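Local coordinates for YceI-like domain protein (Burkholderia cenocepacia BC7, PDB 5IXH) that binds a long octaprenyl diphosphate chain inside its lipocalin-like beta barrel and probably captures antibiotics outside the bacterial cell, at residues 3-12 and 23-33; 45-54 and 71-82. All blocks are in the same frame, centred on the assembly; numbering follows the deposited sequence.

Both contacts belong to one curled antiparallel sheet, the barrel wall of the YceI-like fold, and their centres lie 12 Å apart. They follow in series along the chain: contact 1 (3-12 with 23-33) closes the first hairpin before contact 2 (45-54 with 71-82) opens. Strands 22-34 and 44-50 are neighbours in the sheet and join the two, with probable backbone hydrogen bonds from S30 N to T48 O and from Q46 N to Q32 O. On the inner side F26 packs on I49, and both contacts touch the octaprenyl chain. Together they therefore form a continuous piece of the wall around the lipid tunnel.

Contact 1 of 2, residues 3-12 and 23-33. With OTP ((2E,6E,10E,14E,18E,22E,26E)-3,7,11,15,19,23,27,31-octamethyldotriaconta-2,6,10,14,18,22,26,30-octaenyl trihydrogen diphosphate), chain C.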
# COMPACT_ATOMS: atom_id res chain seq x y z
N ASP A 3 -16.31 1.80 -9.04
CA ASP A 3 -15.11 1.44 -8.29
C ASP A 3 -15.37 0.33 -7.23
O ASP A 3 -16.18 -0.58 -7.46
CB ASP A 3 -14.41 2.71 -7.72
CG ASP A 3 -15.22 3.39 -6.62
OD1 ASP A 3 -16.46 3.32 -6.64
OD2 ASP A 3 -14.58 4.00 -5.73
N VAL A 4 -14.75 0.46 -6.06
CA VAL A 4 -14.16 -0.64 -5.31
C VAL A 4 -15.05 -1.23 -4.18
O VAL A 4 -16.23 -0.90 -4.09
CB VAL A 4 -12.85 -0.05 -4.79
CG1 VAL A 4 -11.97 -1.02 -3.98
CG2 VAL A 4 -12.00 0.45 -5.97
N ASP A 5 -14.50 -2.15 -3.35
CA ASP A 5 -15.19 -2.67 -2.16
C ASP A 5 -14.22 -2.99 -1.00
O ASP A 5 -13.49 -3.98 -1.06
CB ASP A 5 -16.02 -3.92 -2.55
CG ASP A 5 -17.04 -4.34 -1.47
OD1 ASP A 5 -16.64 -4.49 -0.31
OD2 ASP A 5 -18.22 -4.54 -1.82
N LEU A 6 -14.20 -2.16 0.05
CA LEU A 6 -13.28 -2.39 1.16
C LEU A 6 -13.41 -3.72 1.80
O LEU A 6 -12.41 -4.34 2.14
CB LEU A 6 -13.44 -1.32 2.26
CG LEU A 6 -12.80 -1.55 3.66
CD1 LEU A 6 -11.28 -1.69 3.58
CD2 LEU A 6 -13.15 -0.42 4.62
N ALA A 7 -14.64 -4.15 2.02
CA ALA A 7 -14.82 -5.38 2.73
C ALA A 7 -14.23 -6.53 1.94
O ALA A 7 -13.71 -7.49 2.52
CB ALA A 7 -16.29 -5.60 3.03
N LYS A 8 -14.29 -6.44 0.60
CA LYS A 8 -13.77 -7.49 -0.27
C LYS A 8 -12.28 -7.30 -0.56
O LYS A 8 -11.62 -8.21 -1.03
CB LYS A 8 -14.55 -7.52 -1.59
CG LYS A 8 -15.96 -8.03 -1.43
CD LYS A 8 -16.74 -7.97 -2.74
CE LYS A 8 -18.11 -8.60 -2.57
NZ LYS A 8 -18.90 -8.56 -3.83
N SER A 9 -11.77 -6.12 -0.22
CA SER A 9 -10.41 -5.70 -0.59
C SER A 9 -9.51 -5.74 0.64
O SER A 9 -9.97 -5.77 1.79
CB SER A 9 -10.46 -4.28 -1.15
OG SER A 9 -11.20 -4.26 -2.36
N LYS A 10 -8.21 -5.73 0.39
CA LYS A 10 -7.23 -5.80 1.46
C LYS A 10 -5.99 -5.06 1.07
O LYS A 10 -5.52 -5.15 -0.07
CB LYS A 10 -6.87 -7.26 1.74
CG LYS A 10 -6.08 -7.48 3.03
CD LYS A 10 -5.29 -8.78 3.00
CE LYS A 10 -4.85 -9.20 4.39
NZ LYS A 10 -3.85 -10.31 4.35
N VAL A 11 -5.45 -4.30 2.01
CA VAL A 11 -4.14 -3.69 1.86
C VAL A 11 -3.37 -4.02 3.13
O VAL A 11 -3.85 -3.77 4.24
CB VAL A 11 -4.23 -2.17 1.71
CG1 VAL A 11 -2.82 -1.56 1.56
CG2 VAL A 11 -5.06 -1.81 0.49
N SER A 12 -2.19 -4.60 2.95
CA SER A 12 -1.38 -5.03 4.07
C SER A 12 0.08 -4.67 3.85
O SER A 12 0.47 -4.28 2.75
CB SER A 12 -1.52 -6.54 4.31
OG SER A 12 -0.99 -7.30 3.26
N GLU A 23 2.92 -9.40 9.48
CA GLU A 23 2.01 -8.73 8.58
C GLU A 23 1.00 -7.95 9.39
O GLU A 23 0.55 -8.40 10.46
CB GLU A 23 1.30 -9.77 7.71
CG GLU A 23 0.34 -9.18 6.70
CD GLU A 23 -0.08 -10.19 5.64
OE1 GLU A 23 0.15 -11.39 5.86
OE2 GLU A 23 -0.63 -9.77 4.60
N GLY A 24 0.67 -6.76 8.91
CA GLY A 24 -0.41 -5.97 9.45
C GLY A 24 -1.30 -5.56 8.30
O GLY A 24 -0.86 -5.50 7.14
N ALA A 25 -2.57 -5.30 8.58
CA ALA A 25 -3.52 -4.89 7.56
C ALA A 25 -4.19 -3.58 7.92
O ALA A 25 -4.47 -3.33 9.10
CB ALA A 25 -4.58 -5.95 7.37
N PHE A 26 -4.42 -2.73 6.93
CA PHE A 26 -5.14 -1.49 7.15
C PHE A 26 -6.62 -1.77 7.05
O PHE A 26 -7.11 -2.24 6.02
CB PHE A 26 -4.72 -0.46 6.13
CG PHE A 26 -3.29 -0.06 6.24
CD1 PHE A 26 -2.90 0.92 7.15
CD2 PHE A 26 -2.32 -0.64 5.44
CE1 PHE A 26 -1.57 1.30 7.27
CE2 PHE A 26 -0.99 -0.26 5.55
CZ PHE A 26 -0.61 0.71 6.45
N LYS A 27 -7.35 -1.53 8.13
CA LYS A 27 -8.75 -1.88 8.16
C LYS A 27 -9.63 -0.81 7.52
O LYS A 27 -10.78 -1.08 7.19
CB LYS A 27 -9.17 -2.16 9.59
CG LYS A 27 -8.44 -3.34 10.22
CD LYS A 27 -8.63 -4.62 9.39
CE LYS A 27 -8.00 -5.84 10.05
NZ LYS A 27 -8.10 -7.05 9.18
N LYS A 28 -9.10 0.38 7.35
CA LYS A 28 -9.86 1.47 6.76
C LYS A 28 -9.07 2.13 5.63
O LYS A 28 -7.97 2.69 5.84
CB LYS A 28 -10.22 2.53 7.79
CG LYS A 28 -11.17 2.06 8.88
CD LYS A 28 -11.51 3.22 9.83
CE LYS A 28 -12.20 2.75 11.10
NZ LYS A 28 -12.40 3.88 12.05
N PHE A 29 -9.62 2.06 4.42
CA PHE A 29 -9.05 2.75 3.28
C PHE A 29 -10.13 2.94 2.26
O PHE A 29 -11.19 2.34 2.35
CB PHE A 29 -7.87 1.96 2.70
CG PHE A 29 -8.21 0.57 2.24
CD1 PHE A 29 -8.70 0.33 0.96
CD2 PHE A 29 -8.01 -0.51 3.09
CE1 PHE A 29 -9.00 -0.96 0.55
CE2 PHE A 29 -8.31 -1.80 2.69
CZ PHE A 29 -8.79 -2.03 1.41
N SER A 30 -9.86 3.81 1.29
CA SER A 30 -10.72 3.96 0.14
C SER A 30 -9.88 3.89 -1.12
O SER A 30 -8.67 4.10 -1.08
CB SER A 30 -11.41 5.30 0.19
OG SER A 30 -10.48 6.35 0.09
N ALA A 31 -10.52 3.62 -2.23
CA ALA A 31 -9.84 3.58 -3.50
C ALA A 31 -10.82 3.81 -4.62
O ALA A 31 -12.01 3.48 -4.50
CB ALA A 31 -9.11 2.26 -3.66
N GLN A 32 -10.32 4.39 -5.70
CA GLN A 32 -11.08 4.62 -6.92
C GLN A 32 -10.23 4.10 -8.07
O GLN A 32 -9.03 4.35 -8.12
CB GLN A 32 -11.35 6.13 -7.11
CG GLN A 32 -11.61 6.90 -5.82
CD GLN A 32 -12.00 8.37 -6.03
OE1 GLN A 32 -12.20 9.11 -5.06
NE2 GLN A 32 -12.12 8.79 -7.29
N VAL A 33 -10.85 3.36 -8.98
CA VAL A 33 -10.17 2.84 -10.15
C VAL A 33 -11.01 3.06 -11.39
O VAL A 33 -12.23 2.87 -11.37
CB VAL A 33 -9.87 1.34 -10.00
CG1 VAL A 33 -9.16 0.81 -11.22
CG2 VAL A 33 -9.04 1.07 -8.76
O7 OTP C . 11.64 -9.26 19.69
P2 OTP C . 11.65 -7.88 19.05
O5 OTP C . 12.17 -6.86 20.04
O6 OTP C . 12.54 -7.89 17.83
O4 OTP C . 10.18 -7.48 18.62
P1 OTP C . 9.73 -6.02 18.20
O2 OTP C . 9.38 -5.22 19.44
O3 OTP C . 10.84 -5.32 17.44
O1 OTP C . 8.44 -6.16 17.29
C40 OTP C . 8.35 -5.57 16.00
C39 OTP C . 6.87 -5.66 15.67
C37 OTP C . 6.32 -5.26 14.48
C38 OTP C . 4.81 -5.44 14.36
C36 OTP C . 7.14 -4.65 13.32
C35 OTP C . 6.42 -3.37 12.84
C34 OTP C . 6.64 -3.11 11.34
C32 OTP C . 5.79 -2.26 10.67
C33 OTP C . 4.63 -1.57 11.40
C31 OTP C . 6.00 -1.98 9.18
C30 OTP C . 5.98 -0.45 8.93
C29 OTP C . 4.97 -0.24 7.80
C27 OTP C . 5.28 0.44 6.64
C28 OTP C . 6.64 1.08 6.35
C26 OTP C . 4.16 0.53 5.61
C25 OTP C . 4.06 1.94 5.02
C24 OTP C . 2.92 1.70 4.02
C22 OTP C . 1.73 2.38 4.10
C23 OTP C . 1.44 3.46 5.14
C21 OTP C . 0.68 2.02 3.05
C20 OTP C . 0.84 3.07 1.94
C19 OTP C . 0.22 2.45 0.69
C17 OTP C . -0.67 3.14 -0.09
C18 OTP C . -1.07 4.57 0.27
C16 OTP C . -1.29 2.52 -1.36
C15 OTP C . -0.92 1.04 -1.53
C14 OTP C . -1.26 0.64 -2.98
C12 OTP C . -0.37 0.89 -4.00
C13 OTP C . 1.00 1.55 -3.77
C11 OTP C . -0.70 0.50 -5.44
C10 OTP C . -2.21 0.45 -5.70
C9 OTP C . -2.33 0.37 -7.23
C7 OTP C . -3.53 0.56 -7.86
C8 OTP C . -4.80 0.87 -7.07
C6 OTP C . -3.55 0.47 -9.40
C5 OTP C . -4.74 -0.36 -9.88
C4 OTP C . -4.34 -0.85 -11.28
C2 OTP C . -4.86 -0.36 -12.46
C3 OTP C . -4.34 -0.98 -13.76
C1 OTP C . -5.91 0.74 -12.53
O HOH W 1 -7.19 -4.57 4.60
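The ring of F29 meets V11 and L6, and its side chain traces the middle of this contact. From CB, CG stands between the backbone N and the carbonyl carbon (chi1 59°), which carries the ring across to segment 3-12. One face receives V11 CG2, centred in a CH-pi contact 3.8 Å from the F29 ring centroid, with CE2 and CZ the ring atoms nearest to it. L6 CD1 lies over the opposite face near the CE2-CZ rim, although the closeness of its approach is doubtful. At the edge, CZ and CE1 meet S9, with F29 CZ 3.8 Å from S9 CB.

Beyond this ring the hairpin is held by polar groups. F26 N donates to V11 O at 2.9 Å, and a water that accepts from V11 N lies between it and F26 O. S12 and A25 form an antiparallel non-hydrogen-bonded pair. S12 OG donates to the anti lone pair of E23 OE2 at 2.8 Å. K155 is the main charged partner of E23 OE2 and also bonds S12 OG, while K10 NZ adds a salt bridge to E23 OE2 at 3.3 Å whose hydrogen bond is weak. Two lysines and a hydroxyl thus gather on one carboxylate oxygen, which probably favours its charged form.

At the other end V4 CG2 lies 4.1 Å from both A31 CB and V33 CG2, laying the N-terminal loop along strand 29-33. V33 CG1 and F26 CZ reach inward to OTP C1 and C23, at 3.5 and 3.7 Å. Strand 10-15 is flanked by strand 22-34 and by strand 151-160, to which K10 and S12 bond through their backbones, while V11 also packs on I49 of strand 44-50.

Contact 2 of 2, residues 45-54 and 71-82; sequences AQMTIDVASF and FDAKTYPQATFV. With OTP ((2E,6E,10E,14E,18E,22E,26E)-3,7,11,15,19,23,27,31-octamethyldotriaconta-2,6,10,14,18,22,26,30-octaenyl trihydrogen diphosphate), chain C.
F71 turns its ring edge toward the face of F54 while another part of its rim meets the lipid, so one ring joins protein and ligand. The two planes stand at 66° in an offset edge-to-face pair, centroids 5.5 Å apart. F71 CE1 lies 3.7 Å from OTP C29, and F54 CE2 approaches OTP C33 to 3.5 Å. Beside them V51 CG1 touches A79 CB, and CG2, set between the backbone N and carbonyl carbon (chi1 -54° places CG1 anti to the latter), reaches A73 CB at 3.7 Å.

Strands 45-50 and 78-82 run antiparallel, M47 with F81 and I49 with A79 being hydrogen-bonded pairs; I49 N to A79 O is almost straight (178°). V51 N extends the pairing to P77 O, where a water also bridges to D50 OD1. M47, I49, A79 and F81 face the lipid, with M47 SD 3.4 Å from OTP C16 and C11 over one face of F81. T48, Q78 and T80 occupy the other face. With M47, I49, A79 and F81 paired through their backbones, the inward surface of sulfur, methyl and aromatic groups suits a hydrocarbon held without directional bonds.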
# COMPACT_ATOMS: atom_id res chain seq x y z
N ALA A 45 -5.97 5.26 -11.07
CA ALA A 45 -6.34 4.70 -9.78
C ALA A 45 -5.80 5.57 -8.70
O ALA A 45 -4.73 6.18 -8.84
CB ALA A 45 -5.77 3.31 -9.64
N GLN A 46 -6.53 5.63 -7.60
CA GLN A 46 -6.02 6.29 -6.40
C GLN A 46 -6.44 5.48 -5.20
O GLN A 46 -7.48 4.80 -5.22
CB GLN A 46 -6.55 7.71 -6.29
CG GLN A 46 -8.05 7.82 -6.25
CD GLN A 46 -8.51 9.25 -6.07
OE1 GLN A 46 -9.11 9.60 -5.05
NE2 GLN A 46 -8.23 10.08 -7.06
N MET A 47 -5.63 5.57 -4.14
CA MET A 47 -5.95 4.96 -2.86
C MET A 47 -5.60 5.89 -1.74
O MET A 47 -4.57 6.57 -1.79
CB MET A 47 -5.17 3.67 -2.68
CG MET A 47 -5.44 2.98 -1.37
SD MET A 47 -4.55 1.42 -1.26
CE MET A 47 -5.20 0.59 -2.69
N THR A 48 -6.43 5.91 -0.71
CA THR A 48 -6.22 6.70 0.49
C THR A 48 -6.37 5.78 1.67
O THR A 48 -7.43 5.19 1.88
CB THR A 48 -7.26 7.79 0.55
OG1 THR A 48 -7.17 8.57 -0.65
CG2 THR A 48 -7.03 8.68 1.75
N ILE A 49 -5.32 5.65 2.46
CA ILE A 49 -5.30 4.78 3.62
C ILE A 49 -5.37 5.59 4.90
O ILE A 49 -4.63 6.59 5.06
CB ILE A 49 -3.99 3.97 3.58
CG1 ILE A 49 -3.95 2.99 2.39
CG2 ILE A 49 -3.73 3.25 4.88
CD1 ILE A 49 -4.28 1.55 2.70
N ASP A 50 -6.23 5.15 5.82
CA ASP A 50 -6.29 5.69 7.19
C ASP A 50 -5.25 4.95 8.02
O ASP A 50 -5.45 3.79 8.40
CB ASP A 50 -7.71 5.50 7.72
CG ASP A 50 -7.85 5.74 9.23
OD1 ASP A 50 -6.86 5.87 9.96
OD2 ASP A 50 -9.01 5.75 9.69
N VAL A 51 -4.10 5.58 8.29
CA VAL A 51 -2.97 4.81 8.82
C VAL A 51 -3.20 4.31 10.25
O VAL A 51 -2.64 3.28 10.61
CB VAL A 51 -1.59 5.53 8.68
CG1 VAL A 51 -1.35 5.95 7.23
CG2 VAL A 51 -1.51 6.71 9.57
N ALA A 52 -4.03 5.00 11.03
CA ALA A 52 -4.35 4.56 12.38
C ALA A 52 -5.14 3.26 12.40
O ALA A 52 -5.30 2.65 13.44
CB ALA A 52 -5.11 5.66 13.12
N SER A 53 -5.65 2.84 11.25
CA SER A 53 -6.39 1.58 11.16
C SER A 53 -5.48 0.39 10.92
O SER A 53 -5.97 -0.73 10.75
CB SER A 53 -7.43 1.65 10.04
OG SER A 53 -6.83 1.50 8.75
N PHE A 54 -4.18 0.59 10.95
CA PHE A 54 -3.22 -0.51 10.79
C PHE A 54 -3.29 -1.45 11.98
O PHE A 54 -3.15 -1.03 13.13
CB PHE A 54 -1.79 0.03 10.62
CG PHE A 54 -0.78 -0.99 10.13
CD1 PHE A 54 -0.91 -1.60 8.90
CD2 PHE A 54 0.35 -1.28 10.90
CE1 PHE A 54 0.03 -2.48 8.44
CE2 PHE A 54 1.28 -2.19 10.46
CZ PHE A 54 1.14 -2.79 9.22
N PHE A 71 4.41 5.69 12.32
CA PHE A 71 3.61 6.43 11.35
C PHE A 71 3.36 7.89 11.72
O PHE A 71 3.06 8.70 10.86
CB PHE A 71 2.23 5.79 11.15
CG PHE A 71 2.25 4.43 10.49
CD1 PHE A 71 3.31 3.99 9.74
CD2 PHE A 71 1.19 3.57 10.70
CE1 PHE A 71 3.28 2.73 9.17
CE2 PHE A 71 1.16 2.32 10.12
CZ PHE A 71 2.20 1.90 9.37
N ASP A 72 3.43 8.21 13.00
CA ASP A 72 3.00 9.53 13.49
C ASP A 72 1.59 9.84 12.96
O ASP A 72 1.35 10.87 12.31
CB ASP A 72 4.00 10.60 13.09
CG ASP A 72 3.82 11.91 13.85
OD1 ASP A 72 2.92 12.04 14.70
OD2 ASP A 72 4.61 12.83 13.58
N ALA A 73 0.67 8.94 13.26
CA ALA A 73 -0.67 8.99 12.70
C ALA A 73 -1.45 10.25 13.08
O ALA A 73 -2.30 10.68 12.32
CB ALA A 73 -1.45 7.75 13.12
N LYS A 74 -1.20 10.83 14.24
CA LYS A 74 -1.91 12.06 14.60
C LYS A 74 -1.50 13.23 13.70
O LYS A 74 -2.30 14.11 13.42
CB LYS A 74 -1.70 12.41 16.07
CG LYS A 74 -2.35 11.42 17.03
CD LYS A 74 -2.09 11.79 18.48
CE LYS A 74 -2.78 10.83 19.44
NZ LYS A 74 -4.26 10.83 19.27
N THR A 75 -0.24 13.27 13.30
CA THR A 75 0.30 14.35 12.45
C THR A 75 -0.01 14.10 10.98
O THR A 75 -0.33 15.04 10.24
CB THR A 75 1.80 14.46 12.65
OG1 THR A 75 2.07 14.67 14.04
CG2 THR A 75 2.38 15.59 11.86
N TYR A 76 0.08 12.84 10.58
CA TYR A 76 -0.11 12.41 9.20
C TYR A 76 -1.16 11.30 9.18
O TYR A 76 -0.82 10.10 9.14
CB TYR A 76 1.20 11.91 8.63
CG TYR A 76 2.28 12.95 8.58
CD1 TYR A 76 2.25 13.97 7.62
CD2 TYR A 76 3.34 12.95 9.48
CE1 TYR A 76 3.20 14.92 7.54
CE2 TYR A 76 4.34 13.94 9.37
CZ TYR A 76 4.24 14.92 8.41
OH TYR A 76 5.22 15.90 8.31
N PRO A 77 -2.45 11.65 9.20
CA PRO A 77 -3.44 10.58 9.35
C PRO A 77 -3.64 9.70 8.12
O PRO A 77 -4.23 8.63 8.26
CB PRO A 77 -4.74 11.33 9.69
CG PRO A 77 -4.49 12.74 9.24
CD PRO A 77 -3.02 12.99 9.35
N GLN A 78 -3.22 10.16 6.96
CA GLN A 78 -3.42 9.38 5.75
C GLN A 78 -2.12 9.12 5.04
O GLN A 78 -1.13 9.85 5.19
CB GLN A 78 -4.41 10.08 4.81
CG GLN A 78 -5.81 10.25 5.36
CD GLN A 78 -6.74 10.97 4.42
OE1 GLN A 78 -6.31 11.74 3.58
NE2 GLN A 78 -8.01 10.64 4.48
N ALA A 79 -2.12 8.06 4.23
CA ALA A 79 -1.12 7.78 3.20
C ALA A 79 -1.88 7.66 1.90
O ALA A 79 -3.03 7.20 1.89
CB ALA A 79 -0.39 6.50 3.53
N THR A 80 -1.28 8.07 0.80
CA THR A 80 -1.98 8.11 -0.48
C THR A 80 -1.12 7.58 -1.63
O THR A 80 0.09 7.69 -1.62
CB THR A 80 -2.42 9.55 -0.84
OG1 THR A 80 -1.29 10.43 -0.81
CG2 THR A 80 -3.45 10.06 0.15
N PHE A 81 -1.80 7.02 -2.61
CA PHE A 81 -1.23 6.71 -3.90
C PHE A 81 -2.13 7.29 -4.97
O PHE A 81 -3.35 7.08 -4.93
CB PHE A 81 -1.07 5.21 -4.13
CG PHE A 81 -0.55 4.88 -5.50
CD1 PHE A 81 0.79 5.04 -5.83
CD2 PHE A 81 -1.43 4.48 -6.50
CE1 PHE A 81 1.24 4.77 -7.12
CE2 PHE A 81 -0.97 4.21 -7.78
CZ PHE A 81 0.35 4.37 -8.10
N VAL A 82 -1.57 8.01 -5.94
CA VAL A 82 -2.33 8.54 -7.07
C VAL A 82 -1.54 8.20 -8.34
O VAL A 82 -0.40 8.62 -8.50
CB VAL A 82 -2.52 10.09 -6.94
CG1 VAL A 82 -3.24 10.65 -8.16
CG2 VAL A 82 -3.24 10.47 -5.64
O7 OTP C . 11.64 -9.26 19.69
P2 OTP C . 11.65 -7.88 19.05
O5 OTP C . 12.17 -6.86 20.04
O6 OTP C . 12.54 -7.89 17.83
O4 OTP C . 10.18 -7.48 18.62
P1 OTP C . 9.73 -6.02 18.20
O2 OTP C . 9.38 -5.22 19.44
O3 OTP C . 10.84 -5.32 17.44
O1 OTP C . 8.44 -6.16 17.29
C40 OTP C . 8.35 -5.57 16.00
C39 OTP C . 6.87 -5.66 15.67
C37 OTP C . 6.32 -5.26 14.48
C38 OTP C . 4.81 -5.44 14.36
C36 OTP C . 7.14 -4.65 13.32
C35 OTP C . 6.42 -3.37 12.84
C34 OTP C . 6.64 -3.11 11.34
C32 OTP C . 5.79 -2.26 10.67
C33 OTP C . 4.63 -1.57 11.40
C31 OTP C . 6.00 -1.98 9.18
C30 OTP C . 5.98 -0.45 8.93
C29 OTP C . 4.97 -0.24 7.80
C27 OTP C . 5.28 0.44 6.64
C28 OTP C . 6.64 1.08 6.35
C26 OTP C . 4.16 0.53 5.61
C25 OTP C . 4.06 1.94 5.02
C24 OTP C . 2.92 1.70 4.02
C22 OTP C . 1.73 2.38 4.10
C23 OTP C . 1.44 3.46 5.14
C21 OTP C . 0.68 2.02 3.05
C20 OTP C . 0.84 3.07 1.94
C19 OTP C . 0.22 2.45 0.69
C17 OTP C . -0.67 3.14 -0.09
C18 OTP C . -1.07 4.57 0.27
C16 OTP C . -1.29 2.52 -1.36
C15 OTP C . -0.92 1.04 -1.53
C14 OTP C . -1.26 0.64 -2.98
C12 OTP C . -0.37 0.89 -4.00
C13 OTP C . 1.00 1.55 -3.77
C11 OTP C . -0.70 0.50 -5.44
C10 OTP C . -2.21 0.45 -5.70
C9 OTP C . -2.33 0.37 -7.23
C7 OTP C . -3.53 0.56 -7.86
C8 OTP C . -4.80 0.87 -7.07
C6 OTP C . -3.55 0.47 -9.40
C5 OTP C . -4.74 -0.36 -9.88
C4 OTP C . -4.34 -0.85 -11.28
C2 OTP C . -4.86 -0.36 -12.46
C3 OTP C . -4.34 -0.98 -13.76
C1 OTP C . -5.91 0.74 -12.53
O HOH W 2 -5.38 7.89 10.59